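PDB 2CVH: DNA repair and recombination protein RadB from Thermococcus kodakarensis, which probably takes part in DNA repair and homologous recombination, binding DNA and ATP with very weak ATPase activity and without promoting strand exchange. Local coordinates for residues Asp10-Gly15 with Leu205-Arg210; Ala49-Glu54 with Gly96-Thr101. All coordinates share one frame; numbering follows the deposited sequence.

Contact 1 (Asp10-Gly15 with Leu205-Arg210); sequences DSLLGG and LMAYFR
Leu12, in the last turn of helix 7-12, meets Leu205 and, on strand 206-212, Ala207, and one leucine side chain carries nearly the whole contact. The apolar part divides between its two methyls. Leu12 CD1 lies 3.5 Å from Leu205 CB, a separation tighter than normal van der Waals contact, and the two leucine side chains run obliquely across each other. CD2 turns to the methyl of the alanine, with Ala207 CB 4.1 Å from Leu12 CD2, and the stem of the leucine comes equally near to that methyl. With CG trans to the backbone nitrogen (chi1 -179°), the branch reaches Leu205 and Ala207; the side chain also touches Leu195 of strand 190-197 and Leu180 of strand 178-184.

Contacts with the backbone form a second group. Leu12 CD1 also lies 3.7 Å from Met206 N, at the peptide link after Leu205; no hydrogen bond joins the two segments. The backbone bonds are made elsewhere: Gly15 N donates to Asp10 O at 2.6 Å as the helix ends in a Schellman motif at Gly14, and Ala207 pairs with Ala193 of strand 190-197. Close by, Ser8 OG is hydrogen-bonded to Tyr208 O. The chemistry implies that the short N-terminal helix is seated on the antiparallel part of the sheet by shape and apolar burial, with a directional bond to the strand supplied by Ser8, one turn earlier on the helix.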
loop_
_atom_site.group_PDB
_atom_site.type_symbol
_atom_site.label_atom_id
_atom_site.label_comp_id
_atom_site.label_asym_id
_atom_site.label_seq_id
_atom_site.Cartn_x
_atom_site.Cartn_y
_atom_site.Cartn_z
ATOM N N ASP A 10 13.666 0.920 -4.505
ATOM C CA ASP A 10 13.552 0.817 -5.952
ATOM C C ASP A 10 14.437 -0.294 -6.469
ATOM O O ASP A 10 14.060 -0.968 -7.414
ATOM C CB ASP A 10 13.922 2.141 -6.648
ATOM C CG ASP A 10 12.822 3.200 -6.537
ATOM O OD1 ASP A 10 11.721 2.893 -6.027
ATOM O OD2 ASP A 10 13.076 4.357 -6.930
ATOM N N SER A 11 15.632 -0.439 -5.885
ATOM C CA SER A 11 16.578 -1.504 -6.248
ATOM C C SER A 11 15.925 -2.846 -5.927
ATOM O O SER A 11 15.893 -3.745 -6.762
ATOM C CB SER A 11 17.885 -1.393 -5.449
ATOM O OG SER A 11 18.622 -0.260 -5.843
ATOM N N LEU A 12 15.429 -2.982 -4.703
ATOM C CA LEU A 12 14.743 -4.190 -4.283
ATOM C C LEU A 12 13.566 -4.548 -5.235
ATOM O O LEU A 12 13.369 -5.709 -5.610
ATOM C CB LEU A 12 14.188 -3.988 -2.879
ATOM C CG LEU A 12 13.449 -5.192 -2.296
ATOM C CD1 LEU A 12 14.426 -6.304 -2.119
ATOM C CD2 LEU A 12 12.738 -4.863 -0.986
ATOM N N LEU A 13 12.788 -3.539 -5.614
ATOM C CA LEU A 13 11.615 -3.729 -6.456
ATOM C C LEU A 13 11.813 -3.702 -7.972
ATOM O O LEU A 13 10.833 -3.766 -8.708
ATOM C CB LEU A 13 10.542 -2.694 -6.075
ATOM C CG LEU A 13 9.864 -2.811 -4.723
ATOM C CD1 LEU A 13 9.124 -1.525 -4.412
ATOM C CD2 LEU A 13 8.936 -4.032 -4.721
ATOM N N GLY A 14 13.041 -3.560 -8.452
ATOM C CA GLY A 14 13.230 -3.509 -9.880
ATOM C C GLY A 14 12.848 -2.157 -10.467
ATOM O O GLY A 14 12.697 -2.040 -11.683
ATOM N N GLY A 15 12.660 -1.147 -9.619
ATOM C CA GLY A 15 12.352 0.191 -10.092
ATOM C C GLY A 15 11.243 0.947 -9.385
ATOM O O GLY A 15 11.126 2.165 -9.502
ATOM N N LEU A 205 15.045 -10.814 -0.510
ATOM C CA LEU A 205 15.945 -9.662 -0.445
ATOM C C LEU A 205 15.352 -8.514 0.410
ATOM O O LEU A 205 14.148 -8.480 0.662
ATOM C CB LEU A 205 16.355 -9.193 -1.841
ATOM C CG LEU A 205 17.624 -9.786 -2.465
ATOM C CD1 LEU A 205 17.639 -11.302 -2.323
ATOM C CD2 LEU A 205 17.723 -9.386 -3.934
ATOM N N MET A 206 16.214 -7.599 0.858
ATOM C CA MET A 206 15.836 -6.503 1.754
ATOM C C MET A 206 16.367 -5.158 1.320
ATOM O O MET A 206 17.353 -5.082 0.606
ATOM C CB MET A 206 16.447 -6.717 3.139
ATOM C CG MET A 206 16.271 -8.093 3.693
ATOM S SD MET A 206 17.450 -8.395 5.005
ATOM C CE MET A 206 16.299 -9.085 6.107
ATOM N N ALA A 207 15.785 -4.108 1.903
ATOM C CA ALA A 207 16.173 -2.723 1.643
ATOM C C ALA A 207 15.968 -1.994 2.959
ATOM O O ALA A 207 14.906 -2.088 3.583
ATOM C CB ALA A 207 15.285 -2.103 0.565
ATOM N N TYR A 208 17.017 -1.329 3.419
ATOM C CA TYR A 208 16.955 -0.560 4.658
ATOM C C TYR A 208 16.520 0.881 4.319
ATOM O O TYR A 208 16.879 1.427 3.257
ATOM C CB TYR A 208 18.339 -0.541 5.331
ATOM C CG TYR A 208 18.745 -1.891 5.876
ATOM C CD1 TYR A 208 18.186 -2.377 7.061
ATOM C CD2 TYR A 208 19.626 -2.718 5.163
ATOM C CE1 TYR A 208 18.485 -3.669 7.519
ATOM C CE2 TYR A 208 19.935 -4.014 5.617
ATOM C CZ TYR A 208 19.359 -4.477 6.790
ATOM O OH TYR A 208 19.634 -5.749 7.238
ATOM N N PHE A 209 15.731 1.490 5.189
ATOM C CA PHE A 209 15.323 2.862 4.949
ATOM C C PHE A 209 15.028 3.501 6.299
ATOM O O PHE A 209 15.038 2.811 7.321
ATOM C CB PHE A 209 14.103 2.903 3.987
ATOM C CG PHE A 209 12.824 2.297 4.560
ATOM C CD1 PHE A 209 12.573 0.921 4.463
ATOM C CD2 PHE A 209 11.850 3.110 5.143
ATOM C CE1 PHE A 209 11.376 0.379 4.932
ATOM C CE2 PHE A 209 10.647 2.568 5.615
ATOM C CZ PHE A 209 10.415 1.198 5.506
ATOM N N ARG A 210 14.801 4.812 6.315
ATOM C CA ARG A 210 14.454 5.503 7.563
ATOM C C ARG A 210 13.292 6.468 7.349
ATOM O O ARG A 210 13.120 7.021 6.277
ATOM C CB ARG A 210 15.669 6.238 8.176
ATOM C CG ARG A 210 16.342 7.170 7.237
ATOM C CD ARG A 210 17.607 7.771 7.801
ATOM N NE ARG A 210 18.393 8.386 6.728
ATOM C CZ ARG A 210 18.483 9.696 6.503
ATOM N NH1 ARG A 210 17.837 10.562 7.275
ATOM N NH2 ARG A 210 19.251 10.142 5.521
#

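Contact 2 (Ala49-Glu54 with Gly96-Thr101); sequences AYVDTE and GSLKKT
Leu98 is the residue of helix 90-101 that meets strand 47-52, packing on Ala49 and Val51. Its CB points toward the strand from the helix surface, and CG follows anti to the carbonyl carbon (chi1 -76°), which carries the fork down toward the strand. There the two methyls separate. CD1 reaches Val51, with Leu98 CD1 3.6 Å from Val51 CG2, and the two branched side chains cross at a slant. CD2 goes the other way along the strand to Ala49, whose CB lies 4.0 Å from Leu98 CD2. The fork therefore bridges two residues on the same face of the strand, while Tyr50 between them directs its CB away from the helix.

In the RecA-like P-loop ATPase fold, helices flank a central sheet whose core strands run parallel, and this contact belongs to one such helix-on-sheet interface. Strand 47-52 lies between strands 80-83 and 106-112, and helix 90-101 follows strand 80-83 and precedes strand 106-112. Phe83 and Ile141 also touch Leu98, so the leucine sits where two strands and helix 128-145 converge.

Val51 presents CG2, the methyl beside its backbone nitrogen, to the leucine, and its side chain also touches Pro85 and Val111. On the helix, Ser97 O accepts from both Lys100 N at 2.9 Å and Thr101 N at 3.2 Å, while the hydroxyl of Thr101 adds a weak bond to the same carbonyl. At the strand's end, Asp52 bonds through its carboxylate to the backbone nitrogens of Gly56 and Phe57.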
loop_
_atom_site.group_PDB
_atom_site.type_symbol
_atom_site.label_atom_id
_atom_site.label_comp_id
_atom_site.label_asym_id
_atom_site.label_seq_id
_atom_site.Cartn_x
_atom_site.Cartn_y
_atom_site.Cartn_z
ATOM N N ALA A 49 -5.887 7.583 -6.086
ATOM C CA ALA A 49 -7.168 7.244 -5.466
ATOM C C ALA A 49 -6.724 6.620 -4.158
ATOM O O ALA A 49 -5.999 5.632 -4.166
ATOM C CB ALA A 49 -7.942 6.223 -6.312
ATOM N N TYR A 50 -7.153 7.176 -3.038
ATOM C CA TYR A 50 -6.723 6.671 -1.761
ATOM C C TYR A 50 -7.928 6.298 -0.917
ATOM O O TYR A 50 -8.684 7.150 -0.470
ATOM C CB TYR A 50 -5.838 7.739 -1.088
ATOM C CG TYR A 50 -4.917 7.224 0.002
ATOM C CD1 TYR A 50 -5.443 6.681 1.192
ATOM C CD2 TYR A 50 -3.523 7.292 -0.143
ATOM C CE1 TYR A 50 -4.603 6.209 2.216
ATOM C CE2 TYR A 50 -2.671 6.829 0.876
ATOM C CZ TYR A 50 -3.220 6.283 2.052
ATOM O OH TYR A 50 -2.397 5.778 3.047
ATOM N N VAL A 51 -8.149 5.000 -0.765
ATOM C CA VAL A 51 -9.267 4.496 0.025
ATOM C C VAL A 51 -8.728 4.321 1.432
ATOM O O VAL A 51 -7.972 3.383 1.714
ATOM C CB VAL A 51 -9.794 3.160 -0.540
ATOM C CG1 VAL A 51 -10.962 2.670 0.287
ATOM C CG2 VAL A 51 -10.213 3.345 -2.008
ATOM N N ASP A 52 -9.070 5.271 2.291
ATOM C CA ASP A 52 -8.587 5.268 3.650
ATOM C C ASP A 52 -9.628 4.856 4.640
ATOM O O ASP A 52 -10.345 5.689 5.184
ATOM C CB ASP A 52 -8.041 6.639 4.019
ATOM C CG ASP A 52 -7.200 6.610 5.286
ATOM O OD1 ASP A 52 -6.831 5.515 5.777
ATOM O OD2 ASP A 52 -6.892 7.692 5.796
ATOM N N THR A 53 -9.661 3.569 4.923
ATOM C CA THR A 53 -10.615 3.020 5.862
ATOM C C THR A 53 -10.066 3.095 7.278
ATOM O O THR A 53 -10.822 3.147 8.233
ATOM C CB THR A 53 -10.914 1.552 5.503
ATOM O OG1 THR A 53 -10.899 1.406 4.075
ATOM C CG2 THR A 53 -12.292 1.148 5.998
ATOM N N GLU A 54 -8.743 3.148 7.387
ATOM C CA GLU A 54 -8.042 3.169 8.670
ATOM C C GLU A 54 -7.653 4.568 9.194
ATOM O O GLU A 54 -7.078 4.697 10.277
ATOM C CB GLU A 54 -6.789 2.272 8.557
ATOM C CG GLU A 54 -6.131 1.856 9.882
ATOM C CD GLU A 54 -4.628 2.146 9.919
ATOM O OE1 GLU A 54 -4.209 3.026 10.707
ATOM O OE2 GLU A 54 -3.865 1.504 9.160
ATOM N N GLY A 96 -15.934 -0.543 -5.619
ATOM C CA GLY A 96 -16.772 -0.702 -6.787
ATOM C C GLY A 96 -16.833 0.621 -7.530
ATOM O O GLY A 96 -16.624 0.664 -8.747
ATOM N N SER A 97 -17.039 1.712 -6.791
ATOM C CA SER A 97 -17.123 3.040 -7.398
ATOM C C SER A 97 -15.838 3.365 -8.160
ATOM O O SER A 97 -15.867 3.935 -9.268
ATOM C CB SER A 97 -17.397 4.115 -6.328
ATOM O OG SER A 97 -16.238 4.471 -5.573
ATOM N N LEU A 98 -14.713 2.962 -7.571
ATOM C CA LEU A 98 -13.398 3.200 -8.147
ATOM C C LEU A 98 -13.285 2.778 -9.596
ATOM O O LEU A 98 -12.467 3.324 -10.347
ATOM C CB LEU A 98 -12.321 2.499 -7.320
ATOM C CG LEU A 98 -11.941 3.152 -5.991
ATOM C CD1 LEU A 98 -10.716 2.451 -5.436
ATOM C CD2 LEU A 98 -11.648 4.637 -6.201
ATOM N N LYS A 99 -14.128 1.828 -9.988
ATOM C CA LYS A 99 -14.126 1.323 -11.351
ATOM C C LYS A 99 -14.296 2.472 -12.341
ATOM O O LYS A 99 -13.544 2.565 -13.316
ATOM C CB LYS A 99 -15.229 0.281 -11.531
ATOM C CG LYS A 99 -14.862 -0.863 -12.473
ATOM C CD LYS A 99 -15.891 -2.011 -12.420
ATOM C CE LYS A 99 -15.950 -2.675 -11.046
ATOM N NZ LYS A 99 -17.063 -3.649 -10.927
ATOM N N LYS A 100 -15.217 3.389 -12.046
ATOM C CA LYS A 100 -15.449 4.518 -12.938
ATOM C C LYS A 100 -14.776 5.838 -12.531
ATOM O O LYS A 100 -14.626 6.740 -13.363
ATOM C CB LYS A 100 -16.948 4.715 -13.169
ATOM C CG LYS A 100 -17.302 5.510 -14.450
ATOM C CD LYS A 100 -16.918 4.776 -15.759
ATOM C CE LYS A 100 -15.507 5.122 -16.238
ATOM N NZ LYS A 100 -15.136 4.380 -17.478
ATOM N N THR A 101 -14.400 5.964 -11.259
ATOM C CA THR A 101 -13.715 7.165 -10.776
ATOM C C THR A 101 -12.289 7.206 -11.335
ATOM O O THR A 101 -11.781 8.257 -11.743
ATOM C CB THR A 101 -13.595 7.157 -9.240
ATOM O OG1 THR A 101 -14.876 6.880 -8.656
ATOM C CG2 THR A 101 -13.053 8.503 -8.722
#

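Contacts 1 and 2 illustrate how one sheet can be covered at distant places by separate helices. Their centres lie 27 Å apart on opposite sides of the chain's centre, and their nearest atoms are about 14 Å from each other. Both reach the same mixed sheet: contact 2 in its parallel part, contact 1 in the antiparallel part that follows strand 178-184. Along the chain, the pairing of 49-54 with 96-101 is nested inside the long loop closed by 10-15 and 205-210. Contact 1 thus brings the two ends of the RecA-like chain together, whereas contact 2 is a buried packing contact whose Val51 side chain lies about 12 Å from that of Thr34 in the predicted ATP-binding loop.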